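Local structure of NAD-dependent aldehyde dehydrogenase (Burkholderia multivorans, 5UJU) at residues Q349-P354 / D530-G535; N220-L225 / L245-T250. The protein probably oxidises aldehydes to carboxylic acids with NAD+ as cofactor. All coordinates share one frame; numbering follows the deposited sequence.

Contact 1. Residues Q349-P354 / D530-G535; sequences QMCTAP and DFHGTG. With EDO (1,2-ethanediol), chain G.
Cys-351 and Thr-352 of 349-354 meet the ring of His-532 in 530-535, where a loop from late in the chain comes up to the cysteine loop of the aldehyde dehydrogenase fold. With Gly-348, Gln-349 to Cys-351 reads Gly-Gln-Met-Cys, which matches the family motif that carries the nucleophile, so Cys-351 is probably that residue; its side chain lies about 9 Å from the bound sodium ion. The loop is folded as a type I turn, closed by Ala-353 N to Met-350 O at 3.2 Å. His-532 makes the whole contact from its side. Its CB does not point straight at the turn, but CG stands anti to the backbone N (chi1 176°), which carries the ring across. ND1, beside CG, is 4.1 Å from Thr-352 CG2. CE1, the next ring atom, faces two neighbours: Cys-351 SG at 3.6 Å and Thr-352 CG2 at 3.8 Å. NE2 then approaches the same SG at 3.9 Å. The sulfur lies 83° off the ring normal, so it meets the edge of the imidazole in its plane and does not sit over a face. No hydrogen bond crosses the contact, and the 90 Å² buried confirms a narrow touch. Thr-352 meets the ring with its methyl, while OG1, between the backbone N and carbonyl carbon (chi1 51°), is hydrogen-bonded to Asn-523 O. The same segment borders the second subunit: Asp-530 OD1 forms a salt bridge with Lys-198 NZ of that subunit. The other oxygen, OD2, takes a hydrogen bond from Ala-526 N and a short one, 2.5 Å, from O2 of a 1,2-ethanediol probably left from crystallisation.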
ATOM      1  N   GLN A 349     -15.205  26.163  -4.824  1.00 32.60           N
ATOM      2  CA  GLN A 349     -14.935  25.029  -5.694  1.00 27.56           C
ATOM      3  C   GLN A 349     -13.605  24.346  -5.374  1.00 31.60           C
ATOM      4  O   GLN A 349     -13.049  23.640  -6.227  1.00 31.17           O
ATOM      5  CB  GLN A 349     -14.976  25.472  -7.166  1.00 29.68           C
ATOM      6  CG  GLN A 349     -16.361  25.986  -7.610  1.00 29.07           C
ATOM      7  CD  GLN A 349     -16.354  26.690  -8.964  1.00 32.08           C
ATOM      8  OE1 GLN A 349     -16.998  26.233  -9.909  1.00 30.37           O
ATOM      9  NE2 GLN A 349     -15.648  27.826  -9.054  1.00 27.83           N
ATOM     10  N   MET A 350     -13.097  24.519  -4.163  1.00 35.03           N
ATOM     11  CA  MET A 350     -11.919  23.803  -3.710  1.00 37.66           C
ATOM     12  C   MET A 350     -12.367  22.600  -2.897  1.00 34.94           C
ATOM     13  O   MET A 350     -13.354  22.675  -2.157  1.00 35.68           O
ATOM     14  CB  MET A 350     -11.017  24.706  -2.874  1.00 32.73           C
ATOM     15  CG  MET A 350     -10.695  25.974  -3.582  1.00 37.33           C
ATOM     16  SD  MET A 350      -9.658  27.031  -2.588  1.00 45.40           S
ATOM     17  CE  MET A 350      -8.103  26.124  -2.661  1.00 39.19           C
ATOM     18  N   CYS A 351     -11.662  21.478  -3.062  1.00 33.37           N
ATOM     19  CA  CYS A 351     -12.024  20.280  -2.316  1.00 35.55           C
ATOM     20  C   CYS A 351     -11.828  20.462  -0.809  1.00 34.52           C
ATOM     21  O   CYS A 351     -12.366  19.672  -0.024  1.00 32.54           O
ATOM     22  CB  CYS A 351     -11.211  19.083  -2.814  1.00 36.42           C
ATOM     23  SG  CYS A 351      -9.438  19.324  -2.746  1.00 42.01           S
ATOM     24  N   THR A 352     -11.088  21.490  -0.393  1.00 27.63           N
ATOM     25  CA  THR A 352     -10.805  21.754   1.010  1.00 33.86           C
ATOM     26  C   THR A 352     -11.686  22.848   1.604  1.00 34.19           C
ATOM     27  O   THR A 352     -11.517  23.184   2.775  1.00 36.20           O
ATOM     28  CB  THR A 352      -9.349  22.160   1.162  1.00 30.97           C
ATOM     29  OG1 THR A 352      -9.099  23.209   0.229  1.00 32.86           O
ATOM     30  CG2 THR A 352      -8.407  20.987   0.861  1.00 24.73           C
ATOM     31  N   ALA A 353     -12.600  23.415   0.822  1.00 25.93           N
ATOM     32  CA  ALA A 353     -13.396  24.551   1.277  1.00 31.24           C
ATOM     33  C   ALA A 353     -14.446  24.112   2.294  1.00 27.26           C
ATOM     34  O   ALA A 353     -15.055  23.048   2.141  1.00 28.02           O
ATOM     35  CB  ALA A 353     -14.091  25.208   0.096  1.00 31.30           C
ATOM     36  N   PRO A 354     -14.716  24.926   3.316  1.00 27.19           N
ATOM     37  CA  PRO A 354     -15.713  24.531   4.322  1.00 22.50           C
ATOM     38  C   PRO A 354     -17.131  24.588   3.773  1.00 25.20           C
ATOM     39  O   PRO A 354     -17.484  25.457   2.972  1.00 30.29           O
ATOM     40  CB  PRO A 354     -15.521  25.570   5.440  1.00 22.71           C
ATOM     41  CG  PRO A 354     -14.991  26.794   4.730  1.00 22.87           C
ATOM     42  CD  PRO A 354     -14.127  26.255   3.596  1.00 22.47           C
ATOM     43  N   ASP A 530       1.986  19.598   4.973  1.00 36.23           N
ATOM     44  CA  ASP A 530       0.586  19.237   5.169  1.00 35.18           C
ATOM     45  C   ASP A 530       0.238  18.010   4.329  1.00 35.97           C
ATOM     46  O   ASP A 530       0.332  18.050   3.097  1.00 40.18           O
ATOM     47  CB  ASP A 530      -0.329  20.406   4.806  1.00 36.11           C
ATOM     48  CG  ASP A 530       0.005  21.675   5.586  1.00 40.07           C
ATOM     49  OD1 ASP A 530       0.280  21.586   6.805  1.00 39.85           O
ATOM     50  OD2 ASP A 530       0.003  22.763   4.977  1.00 37.66           O
ATOM     51  N   PHE A 531      -0.178  16.935   4.995  1.00 34.51           N
ATOM     52  CA  PHE A 531      -0.783  15.810   4.296  1.00 36.26           C
ATOM     53  C   PHE A 531      -2.151  16.227   3.781  1.00 38.05           C
ATOM     54  O   PHE A 531      -3.004  16.679   4.557  1.00 34.93           O
ATOM     55  CB  PHE A 531      -0.922  14.607   5.227  1.00 34.77           C
ATOM     56  CG  PHE A 531       0.389  14.075   5.733  1.00 37.20           C
ATOM     57  CD1 PHE A 531       1.210  13.319   4.906  1.00 33.64           C
ATOM     58  CD2 PHE A 531       0.798  14.336   7.039  1.00 33.24           C
ATOM     59  CE1 PHE A 531       2.418  12.831   5.367  1.00 32.71           C
ATOM     60  CE2 PHE A 531       2.000  13.853   7.510  1.00 34.54           C
ATOM     61  CZ  PHE A 531       2.815  13.097   6.671  1.00 31.94           C
ATOM     62  N   HIS A 532      -2.366  16.075   2.477  1.00 32.23           N
ATOM     63  CA  HIS A 532      -3.657  16.362   1.865  1.00 32.24           C
ATOM     64  C   HIS A 532      -4.507  15.093   1.918  1.00 35.05           C
ATOM     65  O   HIS A 532      -4.229  14.116   1.208  1.00 34.83           O
ATOM     66  CB  HIS A 532      -3.476  16.849   0.433  1.00 30.07           C
ATOM     67  CG  HIS A 532      -4.762  17.078  -0.289  1.00 37.69           C
ATOM     68  ND1 HIS A 532      -5.536  18.202  -0.085  1.00 38.05           N
ATOM     69  CD2 HIS A 532      -5.418  16.329  -1.206  1.00 38.09           C
ATOM     70  CE1 HIS A 532      -6.613  18.135  -0.848  1.00 40.78           C
ATOM     71  NE2 HIS A 532      -6.564  17.009  -1.542  1.00 39.80           N
ATOM     72  N   GLY A 533      -5.540  15.108   2.758  1.00 31.36           N
ATOM     73  CA  GLY A 533      -6.286  13.903   3.074  1.00 32.28           C
ATOM     74  C   GLY A 533      -5.470  12.956   3.934  1.00 35.83           C
ATOM     75  O   GLY A 533      -4.238  13.037   3.963  1.00 37.56           O
ATOM     76  N   THR A 534      -6.132  12.046   4.642  1.00 36.71           N
ATOM     77  CA  THR A 534      -5.420  11.070   5.456  1.00 39.62           C
ATOM     78  C   THR A 534      -5.402   9.677   4.853  1.00 40.29           C
ATOM     79  O   THR A 534      -4.458   8.926   5.104  1.00 40.84           O
ATOM     80  CB  THR A 534      -6.035  10.976   6.858  1.00 39.87           C
ATOM     81  OG1 THR A 534      -7.380  10.477   6.759  1.00 35.18           O
ATOM     82  CG2 THR A 534      -6.024  12.354   7.556  1.00 38.68           C
ATOM     83  N   GLY A 535      -6.408   9.325   4.053  1.00 36.45           N
ATOM     84  CA  GLY A 535      -6.636   7.948   3.673  1.00 36.77           C
ATOM     85  C   GLY A 535      -7.443   7.136   4.669  1.00 45.21           C
ATOM     86  O   GLY A 535      -7.594   5.923   4.471  1.00 42.03           O
TER
HETATM   87  C1  EDO G 601      -0.412  26.700   5.257  1.00 38.50           C
HETATM   88  O1  EDO G 601      -1.011  26.058   4.132  1.00 38.76           O
HETATM   89  C2  EDO G 601       0.507  25.739   6.004  1.00 39.59           C
HETATM   90  O2  EDO G 601      -0.229  24.658   6.605  1.00 38.79           O

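Contact 2. Residues N220-L225 / L245-T250; sequences NGYPGL and LPLAIT
Tyr-222 and Thr-250 form the tight part of this contact, approaching from opposite directions. Tyr-222 OH makes a short polar contact, 2.7 Å, with Thr-250 OG1, which lies in the plane of the phenol ring at its edge. Thr-250 OG1 itself donates to Pro-246 O at 2.8 Å, tilted 21° from the carbonyl plane, and that carbonyl also accepts from Thr-250 N. With the threonine CG2 anti to its own N, the methyl is brought to 3.5 Å from Tyr-222 CE1. The looser part is wholly apolar: Leu-225 CD2 is 4.0 Å from Thr-250 CG2, and Leu-247 CD2 is 4.1 Å from Tyr-222 CE1. The axes of the two short segments, 11.7 Å apart and crossing at -34°, fit this bridging by side-chain ends. Neither part faces solvent, since all four touching residues are buried; Leu-225 and Leu-247 both rest on Val-237, while Tyr-222 packs against helix 158-175. Helices 217-230 and 245-260 each follow a strand of the same parallel set (191-211, 234-238, 268-270), the successive beta-alpha-beta crossovers of a Rossmann-like domain, which in this family binds NAD.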
ATOM      1  N   ASN A 220      -4.213  18.064  -8.493  1.00 28.90           N
ATOM      2  CA  ASN A 220      -4.646  16.711  -8.168  1.00 34.51           C
ATOM      3  C   ASN A 220      -4.043  15.661  -9.093  1.00 33.12           C
ATOM      4  O   ASN A 220      -3.853  14.519  -8.667  1.00 36.44           O
ATOM      5  CB  ASN A 220      -6.175  16.599  -8.198  1.00 33.45           C
ATOM      6  CG  ASN A 220      -6.833  17.250  -6.989  1.00 49.29           C
ATOM      7  OD1 ASN A 220      -7.676  18.131  -7.122  1.00 56.86           O
ATOM      8  ND2 ASN A 220      -6.452  16.800  -5.802  1.00 51.17           N
ATOM      9  N   GLY A 221      -3.759  16.002 -10.349  1.00 31.25           N
ATOM     10  CA  GLY A 221      -3.256  15.001 -11.276  1.00 27.21           C
ATOM     11  C   GLY A 221      -1.774  14.698 -11.139  1.00 30.29           C
ATOM     12  O   GLY A 221      -1.354  13.546 -11.306  1.00 31.97           O
ATOM     13  N   TYR A 222      -0.969  15.717 -10.828  1.00 25.92           N
ATOM     14  CA  TYR A 222       0.481  15.521 -10.796  1.00 25.76           C
ATOM     15  C   TYR A 222       0.956  14.477  -9.798  1.00 25.83           C
ATOM     16  O   TYR A 222       1.892  13.734 -10.142  1.00 27.44           O
ATOM     17  CB  TYR A 222       1.209  16.838 -10.509  1.00 23.18           C
ATOM     18  CG  TYR A 222       1.349  17.734 -11.703  1.00 23.26           C
ATOM     19  CD1 TYR A 222       0.703  17.447 -12.895  1.00 23.22           C
ATOM     20  CD2 TYR A 222       2.120  18.883 -11.633  1.00 24.44           C
ATOM     21  CE1 TYR A 222       0.824  18.300 -14.001  1.00 23.85           C
ATOM     22  CE2 TYR A 222       2.247  19.719 -12.713  1.00 23.55           C
ATOM     23  CZ  TYR A 222       1.609  19.422 -13.892  1.00 24.75           C
ATOM     24  OH  TYR A 222       1.754  20.270 -14.961  1.00 24.97           O
ATOM     25  N   PRO A 223       0.435  14.393  -8.557  1.00 27.95           N
ATOM     26  CA  PRO A 223       1.004  13.409  -7.616  1.00 25.43           C
ATOM     27  C   PRO A 223       0.965  11.980  -8.137  1.00 30.98           C
ATOM     28  O   PRO A 223       1.967  11.267  -8.025  1.00 28.47           O
ATOM     29  CB  PRO A 223       0.146  13.594  -6.351  1.00 28.54           C
ATOM     30  CG  PRO A 223      -0.266  15.041  -6.405  1.00 27.75           C
ATOM     31  CD  PRO A 223      -0.543  15.276  -7.881  1.00 24.65           C
ATOM     32  N   GLY A 224      -0.151  11.542  -8.719  1.00 25.97           N
ATOM     33  CA  GLY A 224      -0.198  10.200  -9.280  1.00 28.44           C
ATOM     34  C   GLY A 224       0.679  10.039 -10.513  1.00 30.68           C
ATOM     35  O   GLY A 224       1.357   9.021 -10.673  1.00 27.59           O
ATOM     36  N   LEU A 225       0.681  11.042 -11.395  1.00 27.68           N
ATOM     37  CA  LEU A 225       1.473  10.965 -12.621  1.00 27.06           C
ATOM     38  C   LEU A 225       2.958  10.796 -12.315  1.00 26.91           C
ATOM     39  O   LEU A 225       3.626   9.916 -12.871  1.00 24.41           O
ATOM     40  CB  LEU A 225       1.229  12.215 -13.465  1.00 21.50           C
ATOM     41  CG  LEU A 225       2.190  12.574 -14.610  1.00 24.77           C
ATOM     42  CD1 LEU A 225       2.275  11.454 -15.652  1.00 23.78           C
ATOM     43  CD2 LEU A 225       1.753  13.890 -15.259  1.00 21.92           C
ATOM     44  N   LEU A 245      -6.490  20.779 -21.572  1.00 23.34           N
ATOM     45  CA  LEU A 245      -5.313  21.539 -21.985  1.00 24.65           C
ATOM     46  C   LEU A 245      -4.196  21.565 -20.952  1.00 29.04           C
ATOM     47  O   LEU A 245      -3.032  21.372 -21.345  1.00 26.03           O
ATOM     48  CB  LEU A 245      -5.719  22.969 -22.375  1.00 22.87           C
ATOM     49  CG  LEU A 245      -4.579  23.769 -23.030  1.00 28.22           C
ATOM     50  CD1 LEU A 245      -4.051  23.023 -24.274  1.00 28.70           C
ATOM     51  CD2 LEU A 245      -4.973  25.203 -23.400  1.00 28.12           C
ATOM     52  N   PRO A 246      -4.451  21.806 -19.653  1.00 26.16           N
ATOM     53  CA  PRO A 246      -3.329  21.801 -18.695  1.00 21.85           C
ATOM     54  C   PRO A 246      -2.565  20.490 -18.668  1.00 26.94           C
ATOM     55  O   PRO A 246      -1.338  20.510 -18.516  1.00 28.99           O
ATOM     56  CB  PRO A 246      -4.010  22.102 -17.337  1.00 22.67           C
ATOM     57  CG  PRO A 246      -5.249  22.829 -17.698  1.00 23.23           C
ATOM     58  CD  PRO A 246      -5.712  22.223 -18.998  1.00 25.86           C
ATOM     59  N   LEU A 247      -3.252  19.347 -18.788  1.00 23.52           N
ATOM     60  CA  LEU A 247      -2.543  18.079 -18.806  1.00 23.15           C
ATOM     61  C   LEU A 247      -1.989  17.742 -20.186  1.00 21.96           C
ATOM     62  O   LEU A 247      -1.000  17.017 -20.277  1.00 26.36           O
ATOM     63  CB  LEU A 247      -3.451  16.958 -18.315  1.00 18.52           C
ATOM     64  CG  LEU A 247      -3.678  17.085 -16.800  1.00 34.64           C
ATOM     65  CD1 LEU A 247      -4.837  16.204 -16.370  1.00 29.10           C
ATOM     66  CD2 LEU A 247      -2.395  16.738 -16.018  1.00 25.50           C
ATOM     67  N   ALA A 248      -2.595  18.258 -21.259  1.00 21.60           N
ATOM     68  CA  ALA A 248      -2.015  18.069 -22.593  1.00 26.08           C
ATOM     69  C   ALA A 248      -0.664  18.765 -22.700  1.00 26.87           C
ATOM     70  O   ALA A 248       0.304  18.186 -23.212  1.00 27.20           O
ATOM     71  CB  ALA A 248      -2.964  18.598 -23.666  1.00 23.81           C
ATOM     72  N   ILE A 249      -0.583  20.007 -22.209  1.00 28.44           N
ATOM     73  CA  ILE A 249       0.697  20.710 -22.131  1.00 30.78           C
ATOM     74  C   ILE A 249       1.687  19.903 -21.303  1.00 27.37           C
ATOM     75  O   ILE A 249       2.856  19.754 -21.680  1.00 25.95           O
ATOM     76  CB  ILE A 249       0.498  22.121 -21.542  1.00 30.17           C
ATOM     77  CG1 ILE A 249      -0.348  22.995 -22.461  1.00 24.70           C
ATOM     78  CG2 ILE A 249       1.836  22.787 -21.248  1.00 23.65           C
ATOM     79  CD1 ILE A 249      -0.813  24.278 -21.774  1.00 26.78           C
ATOM     80  N   THR A 250       1.227  19.366 -20.161  1.00 26.62           N
ATOM     81  CA  THR A 250       2.086  18.570 -19.287  1.00 25.09           C
ATOM     82  C   THR A 250       2.622  17.330 -20.009  1.00 27.51           C
ATOM     83  O   THR A 250       3.821  17.022 -19.950  1.00 25.97           O
ATOM     84  CB  THR A 250       1.310  18.157 -18.030  1.00 23.53           C
ATOM     85  OG1 THR A 250       0.854  19.325 -17.316  1.00 23.85           O
ATOM     86  CG2 THR A 250       2.213  17.359 -17.117  1.00 18.84           C
TER

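Overall arrangement
Both contacts are buried, with centres about 18 Å apart, yet they hold different elements. Contact 1 joins two loops distant in sequence and reaches the second subunit through 530-535; contact 2 joins neighbouring helices, and no other chain of the assembly touches it. Their chemistry follows: an imidazole edge against sulfur and methyl in contact 1, paired hydroxyls amid leucines in contact 2. They meet where His-532 NE2 packs 4.3 Å from Asn-220 ND2. Two further residues link them: Leu-544 is touched by both His-532 and Pro-223, and Arg-163 bonds through NH2 to Asp-530 O while its helix, 158-175, lies against Pro-223.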